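Local coordinates for protein probable acetolactate synthase isozyme III (Small subunit) (Nitrosomonas europaea ATCC 19718, PDB 2PC6) that is probably the small subunit of an enzyme made of large and small subunits, built from two ACT-like domains and probably regulatory in role, at residues G23-A27 / R28-I32; I76-S80 / E81-E85; T40-P43 / T44-R47; E12-A15 / G16-S19. One frame throughout, in Å; residues are numbered along the deposited sequence.

Contact 1. Residues G23-A27 / R28-I32; sequences GLFSA and RGYNI
The carbonyl oxygen of Phe25 is shared by the amides of the turn that follows it. Tyr30 N reaches Phe25 O over 3.0 Å and Arg28 N does so over 3.1 Å, the two arriving from opposite faces of the carbonyl plane; Gly29 N adds a weak third bond. A second closure runs from Gly29 N to Ser26 O at 3.1 Å. Gly29 suits the place because the chain reverses there with positive phi (77°), a conformation that costs a residue without a side chain least.

Beyond the turn the returning chain lies against the Phe25 ring. Tyr30 CB comes up to Phe25 CD2 at 3.4 Å, the two side chains crossing at about a right angle. Ile32 lays its CG1 over a ring face in a CH-pi contact, 4.0 Å from the centroid of Phe25, while its CD1 lies over the same face, also offset toward the rim. Its CG1 branch gets there by lying anti to the carbonyl carbon, with chi1 at -69°. Tyr30 sends its hydroxyl on to Gln65 of helix 56-68, and Ala15 of the second subunit packs on Phe25. The paired bonds, the glycine with positive phi and the apolar contact between Phe25 and Tyr30 are those of a Schellman motif, here ending helix 17-28 of an ACT domain.

Contact 2. Residues I76-S80 / E81-E85; sequences IDLSS and EGYVE
Leu78 and Tyr83 make the apolar part of this turn. The branch point of the leucine does the touching, CG of Leu78 lying 3.7 Å from CB of Tyr83, with CD2 of Leu78 close to the same atom. The tyrosine ring comes obliquely against the backbone of the 3-10 segment, its CD2 3.5 Å from Leu78 O and its CE2 near Ser79 CA. This follows from chi1 of 66°, which places CG of Tyr83 between its own backbone N and carbonyl carbon. A branched apolar residue suits position 78, since Ile6 of strand 3-12 and Ser157 of strand 145-157 also touch it.

The chain here leaves strand 72-77, the last strand of one antiparallel ACT-like sheet, and enters strand 83-94, which belongs to the next; the turn is thus the link between two domains of the same strand order.

Polar contacts hold the turn itself. Asp77 O accepts from Ser80 OG at 2.7 Å and from Ser80 N at 3.2 Å, both on the same face of its plane, and a short hydroxyl such as serine's can bend back that far. Leu78 O takes a weak, 3.4 Å bond from Glu81 N. A water donates to Leu78 O and, over 2.6 Å, to Gly82 O, bridging the two limbs.

The charged groups look outside the turn for partners: Asp77 OD2 is bonded to His5 ND1 of strand 3-12, and Glu81 OE2 makes a long, weak ion pair with Arg161.

Contact 3. Residues T40-P43 / T44-R47; sequences TEDP and TLSR
Asp42 and Thr44 carry the side-chain bonds of this turn. Asp42 OD1 accepts from Thr44 N at 3.0 Å and from Thr44 OG1 at the same length, both on one face of the carboxylate; the hydroxyl comes in on the syn side, the amide from well above the plane. With CG of Asp42 anti to its backbone nitrogen (chi1 159°), the carboxylate swings forward over the turn, and the bond to the amide two residues on makes an Asx turn. Aspartate is the right length for this, and threonine supplies both donors.

Backbone bonds set the shape. Leu45 N closes on Asp42 O over 3.0 Å, and Pro43, whose ring restricts phi to about the value needed, occupies the second place of the turn. Thr40 N meets Leu45 O at 2.9 Å, in the carbonyl plane and nearly straight at 164°. The Thr40 hydroxyl stands close to both Leu45 O and Asp42 O, with a single proton for the two.

Van der Waals contacts are few. CG2 of Thr40 lies 3.5 Å from CB of Arg47, the side chains crossing at about a right angle, and the CD1 methyl of Leu45 packs against the carboxylate oxygen OD2 of Asp42 at 3.5 Å. The guanidinium of Arg47 leads elsewhere, to Ser8 OG and to a salt bridge with Glu147 of the second subunit. The whole is a hairpin loop that contains a type I turn from Asp42 to Leu45 and joins antiparallel strands 34-39 and 45-54 of the ACT-like sheet.

Contact 4. Residues E12-A15 / G16-S19; sequences ENEA and GALS
Ala17 is packed hard against the backbone that precedes it: its CB lies 3.1 Å from Glu14 O and 3.4 Å from Glu12 O. The methyl group, the smallest side chain beyond glycine's hydrogen, fits where two carbonyl oxygens crowd in. Ala17 N also bonds Glu14 O at 3.2 Å, arriving above the carbonyl plane at a bent 136°, and so closes a type II turn from Glu14 to Ala17. Gly16 holds the third place of that turn. Its phi of 102° would press a CB into Ala15 O, so the absence of a side chain is required there. Gly16 is at once the N-cap of the helix, and Ser19 OG returns to Gly16 O over 2.9 Å, in the carbonyl plane and on a lone pair, which suits a short hydroxyl in the first turn.

The outer side is looser. Glu14 is exposed, and its nearest side-chain approach is CG to CB of Ala17 at 4.2 Å; beyond chi1 the chain extends, carrying its carboxylate close to that of Glu71, a neighbourhood that could favour protonation of one of them. Ala15, by contrast, points its CB away from the turn and packs against Gly29 of the second subunit.

Before the turn, Asn13 centres an inverse gamma turn, and its OD1 is bonded by Asn31 ND2 of the second subunit. The chain thus passes from strand 3-12 into helix 17-28, with Glu12 resting on Leu45 of strand 45-54 and Leu18 reaching Met48 there and Leu35 of strand 34-39.

Along the chain the order is contact 4, contact 1, contact 3, contact 2. Contacts 4 and 1 mark the start and the end of helix 17-28, their centres about 16 Å apart. Contacts 3 and 4 are the nearest pair, with centres about 12 Å apart, and they touch: Thr44 O and Pro43 O of 40-47 probably accept hydrogen bonds from Asn13, tying the hairpin to the strand-to-helix turn. These three lie in one ACT-like domain and touch the second subunit; contact 2 does so through Val84. Contact 2, about 20 Å from contact 3 between centres, leads out of this domain's sheet into the second sheet.

Contact 1. Residues G23-A27 / R28-I32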
loop_
_atom_site.group_PDB
_atom_site.type_symbol
_atom_site.label_atom_id
_atom_site.label_comp_id
_atom_site.label_asym_id
_atom_site.label_seq_id
_atom_site.Cartn_x
_atom_site.Cartn_y
_atom_site.Cartn_z
ATOM N N GLY A 23 1.947 17.051 5.442
ATOM C CA GLY A 23 1.724 18.305 6.142
ATOM C C GLY A 23 0.859 19.282 5.347
ATOM O O GLY A 23 -0.043 19.944 5.878
ATOM N N LEU A 24 1.131 19.371 4.055
ATOM C CA LEU A 24 0.348 20.202 3.141
ATOM C C LEU A 24 -1.175 19.881 3.222
ATOM O O LEU A 24 -1.977 20.793 3.353
ATOM C CB LEU A 24 0.907 20.044 1.720
ATOM C CG LEU A 24 0.291 20.805 0.546
ATOM C CD1 LEU A 24 1.284 20.869 -0.608
ATOM C CD2 LEU A 24 -0.996 20.129 0.093
ATOM N N PHE A 25 -1.552 18.604 3.179
ATOM C CA PHE A 25 -2.951 18.197 3.407
ATOM C C PHE A 25 -3.496 18.637 4.768
ATOM O O PHE A 25 -4.541 19.320 4.867
ATOM C CB PHE A 25 -3.109 16.688 3.250
ATOM C CG PHE A 25 -3.124 16.235 1.809
ATOM C CD1 PHE A 25 -1.930 16.092 1.090
ATOM C CD2 PHE A 25 -4.350 15.961 1.159
ATOM C CE1 PHE A 25 -1.949 15.702 -0.237
ATOM C CE2 PHE A 25 -4.380 15.563 -0.184
ATOM C CZ PHE A 25 -3.186 15.430 -0.880
ATOM N N SER A 26 -2.756 18.262 5.808
ATOM C CA SER A 26 -3.127 18.523 7.176
ATOM C C SER A 26 -3.356 19.995 7.421
ATOM O O SER A 26 -4.377 20.371 8.011
ATOM C CB SER A 26 -2.031 18.051 8.096
ATOM O OG SER A 26 -2.280 18.577 9.367
ATOM N N ALA A 27 -2.434 20.849 6.983
ATOM C CA ALA A 27 -2.572 22.252 7.340
ATOM C C ALA A 27 -3.981 22.762 7.018
ATOM O O ALA A 27 -4.514 23.629 7.736
ATOM C CB ALA A 27 -1.511 23.118 6.635
ATOM N N ARG A 28 -4.571 22.231 5.938
ATOM C CA ARG A 28 -5.788 22.792 5.354
ATOM C C ARG A 28 -6.972 21.818 5.418
ATOM O O ARG A 28 -8.064 22.083 4.880
ATOM C CB ARG A 28 -5.526 23.277 3.930
ATOM C CG ARG A 28 -5.142 24.762 3.880
ATOM C CD ARG A 28 -5.327 25.347 2.486
ATOM N NE ARG A 28 -5.101 26.793 2.395
ATOM C CZ ARG A 28 -3.900 27.355 2.220
ATOM N NH1 ARG A 28 -2.805 26.578 2.161
ATOM N NH2 ARG A 28 -3.790 28.695 2.115
ATOM N N GLY A 29 -6.742 20.684 6.084
ATOM C CA GLY A 29 -7.820 19.806 6.467
ATOM C C GLY A 29 -8.325 19.003 5.297
ATOM O O GLY A 29 -9.448 18.476 5.352
ATOM N N TYR A 30 -7.492 18.905 4.258
ATOM C CA TYR A 30 -7.756 18.055 3.097
ATOM C C TYR A 30 -7.786 16.602 3.507
ATOM O O TYR A 30 -7.033 16.178 4.400
ATOM C CB TYR A 30 -6.695 18.248 2.029
ATOM C CG TYR A 30 -6.588 19.654 1.490
ATOM C CD1 TYR A 30 -7.741 20.388 1.184
ATOM C CD2 TYR A 30 -5.344 20.250 1.262
ATOM C CE1 TYR A 30 -7.668 21.670 0.676
ATOM C CE2 TYR A 30 -5.258 21.552 0.729
ATOM C CZ TYR A 30 -6.433 22.256 0.442
ATOM O OH TYR A 30 -6.409 23.544 -0.089
ATOM N N ASN A 31 -8.665 15.857 2.859
ATOM C CA ASN A 31 -8.874 14.462 3.167
ATOM C C ASN A 31 -7.807 13.645 2.460
ATOM O O ASN A 31 -7.458 13.903 1.314
ATOM C CB ASN A 31 -10.347 14.038 2.829
ATOM C CG ASN A 31 -10.458 12.649 2.184
ATOM O OD1 ASN A 31 -9.911 12.409 1.106
ATOM N ND2 ASN A 31 -11.224 11.736 2.816
ATOM N N ILE A 32 -7.268 12.682 3.178
ATOM C CA ILE A 32 -6.473 11.643 2.579
ATOM C C ILE A 32 -7.210 10.357 2.884
ATOM O O ILE A 32 -7.316 9.941 4.032
ATOM C CB ILE A 32 -5.032 11.576 3.174
ATOM C CG1 ILE A 32 -4.245 12.809 2.754
ATOM C CG2 ILE A 32 -4.313 10.322 2.672
ATOM C CD1 ILE A 32 -2.801 12.817 3.174
#

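Contact 2. Residues I76-S80 / E81-E85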
loop_
_atom_site.group_PDB
_atom_site.type_symbol
_atom_site.label_atom_id
_atom_site.label_comp_id
_atom_site.label_asym_id
_atom_site.label_seq_id
_atom_site.Cartn_x
_atom_site.Cartn_y
_atom_site.Cartn_z
ATOM N N ILE A 76 0.020 13.470 -11.854
ATOM C CA ILE A 76 -1.181 13.378 -12.675
ATOM C C ILE A 76 -2.374 12.997 -11.793
ATOM O O ILE A 76 -2.225 12.297 -10.780
ATOM C CB ILE A 76 -1.005 12.386 -13.837
ATOM C CG1 ILE A 76 -2.140 12.520 -14.866
ATOM C CG2 ILE A 76 -0.899 10.922 -13.320
ATOM N N ASP A 77 -3.549 13.512 -12.140
ATOM C CA ASP A 77 -4.775 12.976 -11.607
ATOM C C ASP A 77 -4.976 11.739 -12.466
ATOM O O ASP A 77 -5.377 11.831 -13.632
ATOM C CB ASP A 77 -5.957 13.941 -11.749
ATOM C CG ASP A 77 -7.266 13.366 -11.163
ATOM O OD1 ASP A 77 -7.756 12.305 -11.648
ATOM O OD2 ASP A 77 -7.816 13.972 -10.211
ATOM N N LEU A 78 -4.626 10.596 -11.901
ATOM C CA LEU A 78 -4.756 9.349 -12.597
ATOM C C LEU A 78 -6.174 9.120 -13.075
ATOM O O LEU A 78 -6.361 8.493 -14.104
ATOM C CB LEU A 78 -4.345 8.206 -11.689
ATOM C CG LEU A 78 -3.873 6.997 -12.464
ATOM C CD1 LEU A 78 -2.525 7.300 -13.115
ATOM C CD2 LEU A 78 -3.806 5.829 -11.529
ATOM N N SER A 79 -7.157 9.662 -12.346
ATOM C CA SER A 79 -8.586 9.405 -12.598
ATOM C C SER A 79 -9.102 10.082 -13.854
ATOM O O SER A 79 -10.176 9.721 -14.343
ATOM C CB SER A 79 -9.448 9.902 -11.435
ATOM O OG SER A 79 -9.074 9.369 -10.177
ATOM N N SER A 80 -8.371 11.083 -14.353
ATOM C CA SER A 80 -8.774 11.813 -15.547
ATOM C C SER A 80 -8.356 11.154 -16.839
ATOM O O SER A 80 -8.511 11.727 -17.901
ATOM C CB SER A 80 -8.327 13.280 -15.526
ATOM O OG SER A 80 -7.052 13.460 -14.930
ATOM N N GLU A 81 -7.857 9.931 -16.774
ATOM C CA GLU A 81 -7.512 9.231 -18.004
ATOM C C GLU A 81 -7.755 7.724 -17.772
ATOM O O GLU A 81 -8.176 7.362 -16.683
ATOM C CB GLU A 81 -6.062 9.579 -18.364
ATOM C CG GLU A 81 -5.783 9.794 -19.820
ATOM C CD GLU A 81 -6.527 10.958 -20.432
ATOM O OE1 GLU A 81 -6.226 12.113 -20.073
ATOM O OE2 GLU A 81 -7.407 10.714 -21.298
ATOM N N GLY A 82 -7.557 6.862 -18.775
ATOM C CA GLY A 82 -7.672 5.419 -18.537
ATOM C C GLY A 82 -6.613 4.985 -17.498
ATOM O O GLY A 82 -5.493 5.499 -17.498
ATOM N N TYR A 83 -6.960 4.083 -16.584
ATOM C CA TYR A 83 -5.991 3.620 -15.574
ATOM C C TYR A 83 -6.355 2.238 -15.064
ATOM O O TYR A 83 -7.452 1.713 -15.325
ATOM C CB TYR A 83 -5.897 4.609 -14.408
ATOM C CG TYR A 83 -7.173 4.683 -13.630
ATOM C CD1 TYR A 83 -7.366 3.868 -12.513
ATOM C CD2 TYR A 83 -8.206 5.535 -14.023
ATOM C CE1 TYR A 83 -8.527 3.910 -11.806
ATOM C CE2 TYR A 83 -9.390 5.590 -13.327
ATOM C CZ TYR A 83 -9.541 4.773 -12.212
ATOM O OH TYR A 83 -10.715 4.774 -11.497
ATOM N N VAL A 84 -5.428 1.621 -14.361
ATOM C CA VAL A 84 -5.759 0.404 -13.684
ATOM C C VAL A 84 -5.407 0.570 -12.243
ATOM O O VAL A 84 -4.393 1.162 -11.924
ATOM C CB VAL A 84 -5.005 -0.778 -14.243
ATOM C CG1 VAL A 84 -5.501 -1.065 -15.585
ATOM C CG2 VAL A 84 -3.534 -0.482 -14.308
ATOM N N GLU A 85 -6.251 0.056 -11.359
ATOM C CA GLU A 85 -5.895 0.111 -9.955
ATOM C C GLU A 85 -6.144 -1.211 -9.272
ATOM O O GLU A 85 -7.038 -1.974 -9.670
ATOM C CB GLU A 85 -6.522 1.318 -9.208
ATOM C CG GLU A 85 -8.015 1.252 -9.095
ATOM C CD GLU A 85 -8.515 0.425 -7.898
ATOM O OE1 GLU A 85 -7.738 0.219 -6.914
ATOM O OE2 GLU A 85 -9.700 -0.013 -7.953
HETATM O O HOH W 1 -4.389 7.599 -16.372
#

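Contact 3. Residues T40-P43 / T44-R47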
loop_
_atom_site.group_PDB
_atom_site.type_symbol
_atom_site.label_atom_id
_atom_site.label_comp_id
_atom_site.label_asym_id
_atom_site.label_seq_id
_atom_site.Cartn_x
_atom_site.Cartn_y
_atom_site.Cartn_z
ATOM N N THR A 40 10.634 3.527 -6.909
ATOM C CA THR A 40 10.478 3.067 -8.288
ATOM C C THR A 40 11.757 2.334 -8.725
ATOM O O THR A 40 12.689 2.160 -7.915
ATOM C CB THR A 40 10.182 4.253 -9.248
ATOM O OG1 THR A 40 11.320 5.120 -9.317
ATOM C CG2 THR A 40 8.935 5.042 -8.783
ATOM N N GLU A 41 11.736 1.914 -9.995
ATOM C CA GLU A 41 12.891 1.442 -10.766
ATOM C C GLU A 41 14.163 2.181 -10.347
ATOM O O GLU A 41 15.220 1.569 -10.129
ATOM C CB GLU A 41 12.635 1.693 -12.271
ATOM C CG GLU A 41 11.205 1.412 -12.783
ATOM C CD GLU A 41 10.219 2.564 -12.646
ATOM O OE1 GLU A 41 9.418 2.555 -11.731
ATOM O OE2 GLU A 41 10.189 3.482 -13.467
ATOM N N ASP A 42 14.013 3.500 -10.208
ATOM C CA ASP A 42 15.109 4.456 -9.975
ATOM C C ASP A 42 14.988 4.867 -8.495
ATOM O O ASP A 42 14.006 5.526 -8.101
ATOM C CB ASP A 42 14.982 5.682 -10.907
ATOM C CG ASP A 42 15.737 6.942 -10.399
ATOM O OD1 ASP A 42 16.562 6.900 -9.446
ATOM O OD2 ASP A 42 15.482 8.010 -10.999
ATOM N N PRO A 43 15.999 4.501 -7.683
ATOM C CA PRO A 43 15.894 4.560 -6.216
ATOM C C PRO A 43 15.951 5.965 -5.661
ATOM O O PRO A 43 15.750 6.151 -4.464
ATOM C CB PRO A 43 17.102 3.751 -5.715
ATOM C CG PRO A 43 17.862 3.289 -6.981
ATOM C CD PRO A 43 17.329 4.066 -8.151
ATOM N N THR A 44 16.218 6.955 -6.503
ATOM C CA THR A 44 16.133 8.338 -6.016
ATOM C C THR A 44 14.691 8.828 -5.960
ATOM O O THR A 44 14.397 9.791 -5.246
ATOM C CB THR A 44 17.008 9.361 -6.811
ATOM O OG1 THR A 44 16.431 9.592 -8.104
ATOM C CG2 THR A 44 18.441 8.859 -6.950
ATOM N N LEU A 45 13.813 8.144 -6.700
ATOM C CA LEU A 45 12.413 8.542 -6.866
ATOM C C LEU A 45 11.427 7.482 -6.399
ATOM O O LEU A 45 11.538 6.288 -6.746
ATOM C CB LEU A 45 12.115 8.896 -8.326
ATOM C CG LEU A 45 12.802 10.144 -8.889
ATOM C CD1 LEU A 45 12.705 10.140 -10.406
ATOM C CD2 LEU A 45 12.212 11.440 -8.304
ATOM N N SER A 46 10.447 7.936 -5.631
ATOM C CA SER A 46 9.367 7.070 -5.180
ATOM C C SER A 46 8.081 7.437 -5.876
ATOM O O SER A 46 7.934 8.546 -6.364
ATOM C CB SER A 46 9.207 7.195 -3.660
ATOM O OG SER A 46 10.293 6.561 -2.979
ATOM N N ARG A 47 7.149 6.495 -5.919
ATOM C CA ARG A 47 5.872 6.680 -6.612
ATOM C C ARG A 47 4.791 6.669 -5.560
ATOM O O ARG A 47 4.659 5.748 -4.764
ATOM C CB ARG A 47 5.648 5.558 -7.646
ATOM C CG ARG A 47 4.245 5.478 -8.302
ATOM C CD ARG A 47 4.160 6.452 -9.448
ATOM N NE ARG A 47 2.885 6.451 -10.181
ATOM C CZ ARG A 47 2.750 6.094 -11.460
ATOM N NH1 ARG A 47 3.788 5.662 -12.160
ATOM N NH2 ARG A 47 1.573 6.166 -12.049
#

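Contact 4. Residues E12-A15 / G16-S19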
loop_
_atom_site.group_PDB
_atom_site.type_symbol
_atom_site.label_atom_id
_atom_site.label_comp_id
_atom_site.label_asym_id
_atom_site.label_seq_id
_atom_site.Cartn_x
_atom_site.Cartn_y
_atom_site.Cartn_z
ATOM N N GLU A 12 11.115 12.675 -4.803
ATOM C CA GLU A 12 12.402 12.441 -4.160
ATOM C C GLU A 12 12.280 11.449 -3.008
ATOM O O GLU A 12 11.618 11.727 -2.003
ATOM C CB GLU A 12 12.987 13.762 -3.639
ATOM C CG GLU A 12 13.126 14.921 -4.680
ATOM C CD GLU A 12 14.120 14.656 -5.846
ATOM O OE1 GLU A 12 14.594 13.510 -6.067
ATOM O OE2 GLU A 12 14.426 15.629 -6.560
ATOM N N ASN A 13 12.905 10.283 -3.164
ATOM C CA ASN A 13 12.936 9.292 -2.101
ATOM C C ASN A 13 13.885 9.727 -0.966
ATOM O O ASN A 13 14.993 9.165 -0.757
ATOM C CB ASN A 13 13.288 7.922 -2.663
ATOM C CG ASN A 13 13.220 6.831 -1.617
ATOM O OD1 ASN A 13 12.589 6.976 -0.550
ATOM N ND2 ASN A 13 13.885 5.741 -1.902
ATOM N N GLU A 14 13.450 10.744 -0.236
ATOM C CA GLU A 14 14.299 11.329 0.810
ATOM C C GLU A 14 13.504 11.637 2.087
ATOM O O GLU A 14 12.263 11.647 2.076
ATOM C CB GLU A 14 15.065 12.566 0.298
ATOM C CG GLU A 14 14.156 13.707 -0.114
ATOM C CD GLU A 14 14.888 14.919 -0.675
ATOM O OE1 GLU A 14 16.060 14.799 -1.084
ATOM O OE2 GLU A 14 14.282 16.007 -0.714
ATOM N N ALA A 15 14.252 11.891 3.164
ATOM C CA ALA A 15 13.712 12.051 4.521
ATOM C C ALA A 15 12.942 13.364 4.615
ATOM O O ALA A 15 13.490 14.444 4.361
ATOM C CB ALA A 15 14.867 12.024 5.589
ATOM N N GLY A 16 11.671 13.257 4.985
ATOM C CA GLY A 16 10.834 14.432 5.154
ATOM C C GLY A 16 9.915 14.629 3.967
ATOM O O GLY A 16 8.825 15.189 4.111
ATOM N N ALA A 17 10.360 14.158 2.804
ATOM C CA ALA A 17 9.543 14.185 1.573
ATOM C C ALA A 17 8.097 13.909 1.886
ATOM O O ALA A 17 7.207 14.695 1.523
ATOM C CB ALA A 17 10.027 13.152 0.582
ATOM N N LEU A 18 7.855 12.799 2.574
ATOM C CA LEU A 18 6.479 12.381 2.802
ATOM C C LEU A 18 5.851 13.194 3.926
ATOM O O LEU A 18 4.643 13.519 3.854
ATOM C CB LEU A 18 6.347 10.860 3.077
ATOM C CG LEU A 18 4.982 10.531 3.725
ATOM C CD1 LEU A 18 3.845 10.647 2.696
ATOM C CD2 LEU A 18 4.942 9.164 4.377
ATOM N N SER A 19 6.622 13.515 4.970
ATOM C CA SER A 19 6.032 14.335 6.031
ATOM C C SER A 19 5.612 15.726 5.498
ATOM O O SER A 19 4.639 16.307 5.984
ATOM C CB SER A 19 6.970 14.502 7.235
ATOM O OG SER A 19 7.958 15.443 6.875
#